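Local coordinates for protein importin subunit beta-1 (Saccharomyces cerevisiae, PDB 5OWU) that carries proteins into the nucleus as the importin beta partner of importin alpha, which recognises classical nuclear localization signals in the cargo, at residues Asp343-Asn346 with Val347-Ala351; Asn279-Val282 with Ala283-Val287; Gly352-Leu355 with Gln356-Gln360; Glu288-Ser291 with Thr292-Glu295. One frame throughout, in Å; residues are numbered along the deposited sequence.

Contact 1: residues Asp343-Asn346 with Val347-Ala351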
loop_
_atom_site.group_PDB
_atom_site.type_symbol
_atom_site.label_atom_id
_atom_site.label_comp_id
_atom_site.label_asym_id
_atom_site.label_seq_id
_atom_site.Cartn_x
_atom_site.Cartn_y
_atom_site.Cartn_z
ATOM N N ASP A 343 -3.797 22.985 5.760
ATOM C CA ASP A 343 -3.596 21.793 4.939
ATOM C C ASP A 343 -4.323 20.563 5.473
ATOM O O ASP A 343 -4.278 19.511 4.824
ATOM C CB ASP A 343 -2.109 21.445 4.767
ATOM C CG ASP A 343 -1.486 22.123 3.565
ATOM O OD1 ASP A 343 -2.032 23.150 3.112
ATOM O OD2 ASP A 343 -0.450 21.626 3.076
ATOM N N ASP A 344 -4.996 20.654 6.617
ATOM C CA ASP A 344 -5.703 19.501 7.158
ATOM C C ASP A 344 -6.849 19.091 6.238
ATOM O O ASP A 344 -7.497 19.923 5.596
ATOM C CB ASP A 344 -6.235 19.807 8.559
ATOM C CG ASP A 344 -5.124 20.073 9.560
ATOM O OD1 ASP A 344 -4.045 19.455 9.430
ATOM O OD2 ASP A 344 -5.330 20.899 10.475
ATOM N N TRP A 345 -7.093 17.783 6.185
ATOM C CA TRP A 345 -8.090 17.236 5.275
ATOM C C TRP A 345 -9.489 17.731 5.633
ATOM O O TRP A 345 -9.797 18.011 6.794
ATOM C CB TRP A 345 -8.042 15.707 5.308
ATOM C CG TRP A 345 -8.835 15.056 4.230
ATOM C CD1 TRP A 345 -10.119 14.602 4.320
ATOM C CD2 TRP A 345 -8.402 14.779 2.893
ATOM N NE1 TRP A 345 -10.512 14.057 3.121
ATOM C CE2 TRP A 345 -9.478 14.155 2.226
ATOM C CE3 TRP A 345 -7.211 14.999 2.192
ATOM C CZ2 TRP A 345 -9.398 13.747 0.895
ATOM C CZ3 TRP A 345 -7.135 14.595 0.870
ATOM C CH2 TRP A 345 -8.224 13.979 0.235
ATOM N N ASN A 346 -10.339 17.845 4.613
ATOM C CA ASN A 346 -11.709 18.301 4.807
ATOM C C ASN A 346 -12.589 17.733 3.695
ATOM O O ASN A 346 -12.131 16.975 2.833
ATOM C CB ASN A 346 -11.773 19.830 4.841
ATOM C CG ASN A 346 -11.758 20.438 3.462
ATOM O OD1 ASN A 346 -12.664 21.191 3.090
ATOM N ND2 ASN A 346 -10.739 20.102 2.680
ATOM N N VAL A 347 -13.870 18.123 3.714
ATOM C CA VAL A 347 -14.823 17.615 2.730
ATOM C C VAL A 347 -14.475 18.093 1.326
ATOM O O VAL A 347 -14.764 17.406 0.341
ATOM C CB VAL A 347 -16.260 18.024 3.118
ATOM C CG1 VAL A 347 -16.407 19.539 3.137
ATOM C CG2 VAL A 347 -17.272 17.399 2.169
ATOM N N SER A 348 -13.867 19.273 1.198
ATOM C CA SER A 348 -13.557 19.777 -0.138
ATOM C C SER A 348 -12.536 18.883 -0.833
ATOM O O SER A 348 -12.645 18.617 -2.038
ATOM C CB SER A 348 -13.055 21.221 -0.058
ATOM O OG SER A 348 -11.730 21.270 0.441
ATOM N N MET A 349 -11.548 18.384 -0.080
ATOM C CA MET A 349 -10.564 17.476 -0.658
ATOM C C MET A 349 -11.189 16.131 -1.011
ATOM O O MET A 349 -10.878 15.552 -2.062
ATOM C CB MET A 349 -9.396 17.295 0.312
ATOM C CG MET A 349 -8.606 18.584 0.550
ATOM S SD MET A 349 -7.308 18.415 1.792
ATOM C CE MET A 349 -6.636 20.074 1.817
ATOM N N SER A 350 -12.074 15.615 -0.151
ATOM C CA SER A 350 -12.769 14.368 -0.469
ATOM C C SER A 350 -13.615 14.521 -1.725
ATOM O O SER A 350 -13.685 13.606 -2.555
ATOM C CB SER A 350 -13.646 13.939 0.705
ATOM O OG SER A 350 -12.886 13.869 1.901
ATOM N N ALA A 351 -14.276 15.670 -1.869
ATOM C CA ALA A 351 -15.097 15.926 -3.047
ATOM C C ALA A 351 -14.241 16.006 -4.304
ATOM O O ALA A 351 -14.650 15.535 -5.369
ATOM C CB ALA A 351 -15.892 17.212 -2.853
#
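M349 lays its side chain against the indole of W345, with CB almost on the normal of the six-membered ring and 3.4 Å from its centroid, a CH-pi contact over one face. The extended chain beyond CG carries the sulfur toward the rim: SD is 3.4 Å from W345 CE3 and lies oblique to the ring, a Met-aromatic contact. The methyl CE goes on past the indole to the carbonyl oxygens of D343 and D344. At the other end of the indole, W345 NE1 donates to S350 OG (2.7 Å), the hydroxyl standing 22° out of the ring plane. The indole swings forward over the first helical turn, its CG trans to N (chi1 -169°). Behind it, N346 O takes the straight bond from S350 N (3.3 Å) and a weak one from M349 N, while the amide end of N346 lies against the hydroxyl of S348. Cutting this amide side chain back to an alanine is likely to leave the S348 hydroxyl without its polar neighbour at the helix start. D343 turns elsewhere, forming a salt bridge with K468. N346 is the N-cap residue of helix 347-362, in HEAT repeat 8.

Contact 2: residues Asn279-Val282 with Ala283-Val287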
loop_
_atom_site.group_PDB
_atom_site.type_symbol
_atom_site.label_atom_id
_atom_site.label_comp_id
_atom_site.label_asym_id
_atom_site.label_seq_id
_atom_site.Cartn_x
_atom_site.Cartn_y
_atom_site.Cartn_z
ATOM N N ASN A 279 -23.452 20.524 7.042
ATOM C CA ASN A 279 -22.499 19.897 7.951
ATOM C C ASN A 279 -21.456 19.147 7.130
ATOM O O ASN A 279 -21.801 18.228 6.377
ATOM C CB ASN A 279 -23.216 18.943 8.904
ATOM C CG ASN A 279 -22.284 18.340 9.931
ATOM O OD1 ASN A 279 -21.375 17.583 9.592
ATOM N ND2 ASN A 279 -22.512 18.662 11.199
ATOM N N ASP A 280 -20.182 19.526 7.287
ATOM C CA ASP A 280 -19.129 18.963 6.446
ATOM C C ASP A 280 -18.948 17.469 6.685
ATOM O O ASP A 280 -18.596 16.734 5.757
ATOM C CB ASP A 280 -17.803 19.693 6.683
ATOM C CG ASP A 280 -17.842 21.145 6.247
ATOM O OD1 ASP A 280 -18.776 21.538 5.519
ATOM O OD2 ASP A 280 -16.926 21.898 6.629
ATOM N N LYS A 281 -19.184 16.999 7.910
ATOM C CA LYS A 281 -19.004 15.579 8.206
ATOM C C LYS A 281 -20.062 14.730 7.499
ATOM O O LYS A 281 -19.748 13.692 6.898
ATOM C CB LYS A 281 -19.046 15.363 9.722
ATOM C CG LYS A 281 -19.091 13.899 10.192
ATOM C CD LYS A 281 -17.708 13.301 10.345
ATOM C CE LYS A 281 -17.769 11.943 11.038
ATOM N NZ LYS A 281 -18.208 12.064 12.460
ATOM N N VAL A 282 -21.324 15.155 7.565
ATOM C CA VAL A 282 -22.403 14.430 6.892
ATOM C C VAL A 282 -22.127 14.357 5.392
ATOM O O VAL A 282 -22.079 13.270 4.782
ATOM C CB VAL A 282 -23.753 15.111 7.181
ATOM C CG1 VAL A 282 -24.902 14.361 6.508
ATOM C CG2 VAL A 282 -23.989 15.225 8.691
ATOM N N ALA A 283 -21.945 15.531 4.779
ATOM C CA ALA A 283 -21.640 15.585 3.358
ATOM C C ALA A 283 -20.473 14.671 3.031
ATOM O O ALA A 283 -20.523 13.909 2.057
ATOM C CB ALA A 283 -21.339 17.024 2.939
ATOM N N SER A 284 -19.420 14.712 3.855
ATOM C CA SER A 284 -18.267 13.846 3.635
ATOM C C SER A 284 -18.678 12.384 3.592
ATOM O O SER A 284 -18.165 11.612 2.769
ATOM C CB SER A 284 -17.219 14.062 4.730
ATOM O OG SER A 284 -16.618 15.335 4.616
ATOM N N MET A 285 -19.600 11.981 4.474
ATOM C CA MET A 285 -20.100 10.605 4.446
ATOM C C MET A 285 -20.662 10.255 3.075
ATOM O O MET A 285 -20.336 9.203 2.496
ATOM C CB MET A 285 -21.188 10.405 5.501
ATOM C CG MET A 285 -20.753 10.604 6.930
ATOM S SD MET A 285 -22.176 10.401 8.025
ATOM C CE MET A 285 -21.713 11.494 9.367
ATOM N N THR A 286 -21.533 11.120 2.543
ATOM C CA THR A 286 -22.129 10.798 1.245
ATOM C C THR A 286 -21.058 10.733 0.163
ATOM O O THR A 286 -21.078 9.847 -0.710
ATOM C CB THR A 286 -23.208 11.819 0.871
ATOM O OG1 THR A 286 -22.603 13.071 0.521
ATOM C CG2 THR A 286 -24.174 12.031 2.021
ATOM N N VAL A 287 -20.094 11.654 0.223
ATOM C CA VAL A 287 -19.012 11.652 -0.753
ATOM C C VAL A 287 -18.290 10.314 -0.729
ATOM O O VAL A 287 -18.066 9.693 -1.773
ATOM C CB VAL A 287 -18.052 12.825 -0.490
ATOM C CG1 VAL A 287 -16.825 12.733 -1.394
ATOM C CG2 VAL A 287 -18.766 14.142 -0.718
#
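The peptide carbonyl of D280 is held on both faces of its plane by S284: the backbone N of S284 reaches D280 O from one face (2.9 Å) and the hydroxyl OG of S284 from the opposite face (2.7 Å). Each donor is tilted about 30° from that plane, so one oxygen is gripped twice by a single residue four positions on. The second flat group is the carboxamide of N279, the N-cap of helix 280-306 in HEAT repeat 7. Its OD1 accepts a well-aligned bond from V282 N (3.2 Å), which comes in tilted from the amide plane, and a weak one from K281 N. A chi1 of -176°, which sets CG of N279 opposite the backbone N, folds the amide over the N-H groups at the start of the helix, while N279 O receives A283 N. The carboxylate of D280 is used outside this turn, in a salt bridge with R335.

On another side of the helix the packing is apolar. M285 CE settles 3.7 Å from K281 CG, the two chains lying askew to each other, and V282 CG2 is a looser neighbour of the same methyl. M285 also touches F245 and V282 touches Q241, both on helix 238-255, whereas S284 rests on V347 of helix 347-362. Next to M285, T286 bends its hydroxyl back between its backbone N and carbonyl carbon (chi1 72°), and OG1 donates to A283 O at 2.7 Å, in the carbonyl plane and on a lone pair.

Contact 3: residues Gly352-Leu355 with Gln356-Gln360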
loop_
_atom_site.group_PDB
_atom_site.type_symbol
_atom_site.label_atom_id
_atom_site.label_comp_id
_atom_site.label_asym_id
_atom_site.label_seq_id
_atom_site.Cartn_x
_atom_site.Cartn_y
_atom_site.Cartn_z
ATOM N N GLY A 352 -13.052 16.602 -4.203
ATOM C CA GLY A 352 -12.143 16.595 -5.342
ATOM C C GLY A 352 -11.714 15.193 -5.743
ATOM O O GLY A 352 -11.730 14.833 -6.929
ATOM N N ALA A 353 -11.319 14.377 -4.763
ATOM C CA ALA A 353 -10.937 13.005 -5.085
ATOM C C ALA A 353 -12.104 12.253 -5.717
ATOM O O ALA A 353 -11.930 11.489 -6.681
ATOM C CB ALA A 353 -10.443 12.289 -3.824
ATOM N N CYS A 354 -13.306 12.455 -5.180
ATOM C CA CYS A 354 -14.483 11.799 -5.734
ATOM C C CYS A 354 -14.711 12.233 -7.175
ATOM O O CYS A 354 -14.949 11.404 -8.059
ATOM C CB CYS A 354 -15.702 12.113 -4.871
ATOM S SG CYS A 354 -17.160 11.190 -5.350
ATOM N N LEU A 355 -14.628 13.538 -7.432
ATOM C CA LEU A 355 -14.786 14.045 -8.789
ATOM C C LEU A 355 -13.803 13.378 -9.742
ATOM O O LEU A 355 -14.166 13.019 -10.872
ATOM C CB LEU A 355 -14.604 15.563 -8.795
ATOM C CG LEU A 355 -14.797 16.283 -10.124
ATOM C CD1 LEU A 355 -16.209 16.051 -10.672
ATOM C CD2 LEU A 355 -14.520 17.773 -9.936
ATOM N N GLN A 356 -12.555 13.188 -9.303
ATOM C CA GLN A 356 -11.589 12.521 -10.173
ATOM C C GLN A 356 -11.984 11.073 -10.434
ATOM O O GLN A 356 -11.800 10.564 -11.551
ATOM C CB GLN A 356 -10.191 12.611 -9.567
ATOM C CG GLN A 356 -9.735 14.048 -9.397
ATOM C CD GLN A 356 -8.377 14.163 -8.735
ATOM O OE1 GLN A 356 -7.545 13.259 -8.835
ATOM N NE2 GLN A 356 -8.144 15.283 -8.051
ATOM N N LEU A 357 -12.526 10.387 -9.422
ATOM C CA LEU A 357 -13.025 9.031 -9.651
ATOM C C LEU A 357 -14.169 9.018 -10.663
ATOM O O LEU A 357 -14.237 8.138 -11.535
ATOM C CB LEU A 357 -13.478 8.410 -8.328
ATOM C CG LEU A 357 -12.361 8.091 -7.328
ATOM C CD1 LEU A 357 -12.941 7.677 -5.984
ATOM C CD2 LEU A 357 -11.454 6.999 -7.867
ATOM N N PHE A 358 -15.096 9.966 -10.549
ATOM C CA PHE A 358 -16.172 10.061 -11.531
ATOM C C PHE A 358 -15.609 10.229 -12.933
ATOM O O PHE A 358 -16.064 9.579 -13.877
ATOM C CB PHE A 358 -17.105 11.222 -11.187
ATOM C CG PHE A 358 -18.343 10.803 -10.449
ATOM C CD1 PHE A 358 -19.473 10.388 -11.147
ATOM C CD2 PHE A 358 -18.380 10.818 -9.062
ATOM C CE1 PHE A 358 -20.618 9.997 -10.480
ATOM C CE2 PHE A 358 -19.525 10.427 -8.382
ATOM C CZ PHE A 358 -20.647 10.016 -9.093
ATOM N N ALA A 359 -14.610 11.103 -13.090
ATOM C CA ALA A 359 -14.068 11.357 -14.422
ATOM C C ALA A 359 -13.371 10.125 -14.984
ATOM O O ALA A 359 -13.504 9.825 -16.176
ATOM C CB ALA A 359 -13.106 12.542 -14.385
ATOM N N GLN A 360 -12.611 9.409 -14.151
ATOM C CA GLN A 360 -11.954 8.188 -14.615
ATOM C C GLN A 360 -12.977 7.120 -14.979
ATOM O O GLN A 360 -12.804 6.388 -15.959
ATOM C CB GLN A 360 -10.996 7.667 -13.537
ATOM C CG GLN A 360 -9.798 8.566 -13.303
ATOM C CD GLN A 360 -9.018 8.197 -12.056
ATOM O OE1 GLN A 360 -9.595 7.879 -11.016
ATOM N NE2 GLN A 360 -7.694 8.243 -12.154
#
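The middle of helix 347-362, the last helix of HEAT repeat 8, runs through four successive alpha-helical bonds, from Q356 N to G352 O through to A359 N to L355 O, all close to 3.0 Å. The side-chain contact built on this frame is between C354 and F358, one turn apart. SG of C354 faces the rim of the phenyl ring rather than its pi cloud: it lies 5.1 Å from the ring centroid, essentially in the ring plane, and 3.9 Å from both F358 CE2 and CD2, a sulfur-aromatic contact of the edge type. The carbonyl oxygen C354 O meets the same edge, 3.6 Å from CD2, while also accepting F358 N. An unusual first torsion (chi1 -98°), well removed from a staggered value, sets the ring edge-on to both C354 SG and C354 O.

On a different side, Q356 runs its chain back alongside the preceding turn, so that CG lies 3.3 Å from G352 O and the amide continues past it, where NE2 makes a hydrogen bond to S395 OG. A leucine here would lack the amide, and the S395 hydroxyl is likely to lose this donor, with one polar tie to helix 383-395. L355 packs against A392 and S395 of that same helix. C354 and L357 press instead on helix 280-306, and F358 inserts its ring beside A318, I322 and V325 of helix 317-332, so that helix 347-362 is packed against three other helices.

Contact 4: residues Glu288-Ser291 with Thr292-Glu295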
loop_
_atom_site.group_PDB
_atom_site.type_symbol
_atom_site.label_atom_id
_atom_site.label_comp_id
_atom_site.label_asym_id
_atom_site.label_seq_id
_atom_site.Cartn_x
_atom_site.Cartn_y
_atom_site.Cartn_z
ATOM N N GLU A 288 -17.928 9.838 0.469
ATOM C CA GLU A 288 -17.211 8.572 0.561
ATOM C C GLU A 288 -18.033 7.439 -0.030
ATOM O O GLU A 288 -17.484 6.528 -0.662
ATOM C CB GLU A 288 -16.847 8.263 2.017
ATOM C CG GLU A 288 -16.196 6.891 2.215
ATOM C CD GLU A 288 -14.923 6.717 1.403
ATOM O OE1 GLU A 288 -14.284 7.738 1.059
ATOM O OE2 GLU A 288 -14.558 5.557 1.107
ATOM N N PHE A 289 -19.352 7.473 0.169
ATOM C CA PHE A 289 -20.202 6.455 -0.449
ATOM C C PHE A 289 -20.065 6.457 -1.972
ATOM O O PHE A 289 -19.903 5.399 -2.610
ATOM C CB PHE A 289 -21.655 6.688 -0.042
ATOM C CG PHE A 289 -22.590 5.638 -0.548
ATOM C CD1 PHE A 289 -22.493 4.347 -0.077
ATOM C CD2 PHE A 289 -23.551 5.932 -1.494
ATOM C CE1 PHE A 289 -23.340 3.365 -0.525
ATOM C CE2 PHE A 289 -24.409 4.941 -1.951
ATOM C CZ PHE A 289 -24.293 3.657 -1.464
ATOM N N TRP A 290 -20.130 7.639 -2.586
ATOM C CA TRP A 290 -20.063 7.653 -4.044
ATOM C C TRP A 290 -18.658 7.336 -4.549
ATOM O O TRP A 290 -18.509 6.714 -5.613
ATOM C CB TRP A 290 -20.589 8.986 -4.574
ATOM C CG TRP A 290 -22.080 8.953 -4.603
ATOM C CD1 TRP A 290 -22.936 9.452 -3.663
ATOM C CD2 TRP A 290 -22.897 8.339 -5.605
ATOM N NE1 TRP A 290 -24.237 9.194 -4.027
ATOM C CE2 TRP A 290 -24.239 8.510 -5.213
ATOM C CE3 TRP A 290 -22.623 7.658 -6.797
ATOM C CZ2 TRP A 290 -25.300 8.040 -5.975
ATOM C CZ3 TRP A 290 -23.676 7.189 -7.548
ATOM C CH2 TRP A 290 -25.001 7.381 -7.134
ATOM N N SER A 291 -17.621 7.693 -3.785
ATOM C CA SER A 291 -16.275 7.270 -4.147
ATOM C C SER A 291 -16.156 5.753 -4.111
ATOM O O SER A 291 -15.516 5.157 -4.981
ATOM C CB SER A 291 -15.239 7.915 -3.223
ATOM O OG SER A 291 -15.107 9.304 -3.491
ATOM N N THR A 292 -16.768 5.109 -3.113
ATOM C CA THR A 292 -16.748 3.648 -3.072
ATOM C C THR A 292 -17.397 3.067 -4.322
ATOM O O THR A 292 -16.845 2.157 -4.962
ATOM C CB THR A 292 -17.453 3.138 -1.813
ATOM O OG1 THR A 292 -16.784 3.643 -0.649
ATOM C CG2 THR A 292 -17.426 1.631 -1.759
ATOM N N ILE A 293 -18.568 3.592 -4.699
ATOM C CA ILE A 293 -19.208 3.133 -5.935
ATOM C C ILE A 293 -18.253 3.253 -7.120
ATOM O O ILE A 293 -18.057 2.298 -7.887
ATOM C CB ILE A 293 -20.506 3.918 -6.190
ATOM C CG1 ILE A 293 -21.554 3.535 -5.144
ATOM C CG2 ILE A 293 -21.032 3.642 -7.594
ATOM C CD1 ILE A 293 -22.835 4.362 -5.225
ATOM N N CYS A 294 -17.687 4.443 -7.321
ATOM C CA CYS A 294 -16.799 4.633 -8.464
ATOM C C CYS A 294 -15.634 3.651 -8.429
ATOM O O CYS A 294 -15.281 3.060 -9.453
ATOM C CB CYS A 294 -16.278 6.069 -8.504
ATOM S SG CYS A 294 -17.505 7.269 -9.027
ATOM N N GLU A 295 -15.011 3.477 -7.260
ATOM C CA GLU A 295 -13.875 2.564 -7.161
ATOM C C GLU A 295 -14.264 1.156 -7.581
ATOM O O GLU A 295 -13.497 0.466 -8.275
ATOM C CB GLU A 295 -13.327 2.555 -5.731
ATOM C CG GLU A 295 -12.734 3.880 -5.297
ATOM C CD GLU A 295 -12.465 3.933 -3.805
ATOM O OE1 GLU A 295 -12.706 2.916 -3.124
ATOM O OE2 GLU A 295 -12.022 4.994 -3.317
HETATM O O HOH W 1 -12.248 6.617 -1.130
HETATM O O HOH W 2 -14.897 2.785 0.585
#
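T292 N donates to E288 O at 2.9 Å, and the hydroxyl OG1 of T292 lies 3.0 Å from the same oxygen, although its proton has another acceptor within reach. One turn on, E295 N is bonded to S291 O. Beyond the backbone, the carboxylates of E288 and E295 lie near each other with their OE2 atoms 5.1 Å apart, and a water sits between them, 2.7 Å from E295 OE2 and 3.2 Å from E288 OE1. Their proximity may raise the proton affinity of one or both slightly. A second water donates to E288 OE2. The polar groups lie on helix 280-306 of HEAT repeat 7, whose aromatic residues pack against helix 260-274 and helix 317-332. Among these, I293 extends CD1 over one face of the W290 indole, 3.8 Å from the centroid of the six-membered ring, a CH-pi contact. The two side chains run side by side, I293 placing CG1 opposite its carbonyl carbon (chi1 -69°). The same methyl reaches F289 CE2 at 3.7 Å, so it fills the angle between two aromatic rings. F289 packs on M263 and L267 of helix 260-274, and W290 NE1 bonds to T271 OG1 there.

From the N terminus the order is contact 2, contact 4, contact 1, contact 3. Each is local, eight or nine residues long, so none closes a long loop, and none nests in or crosses another; contact 1 brings the loop before helix 347-362 onto its first turn. Contacts 2 and 4 adjoin on helix 280-306, and contacts 1 and 3 adjoin around helix 347-362. These two helices pack against each other along both pairs of contacts. At their starts contact 1 touches contact 2, V347 CB lying 3.1 Å from S284 OG. Further along contact 3 touches contact 4, where L357 meets S291 and C294, and F358 meets C294. V287 of contact 2 also reaches C354 of contact 3. Together they join HEAT repeats 7 and 8.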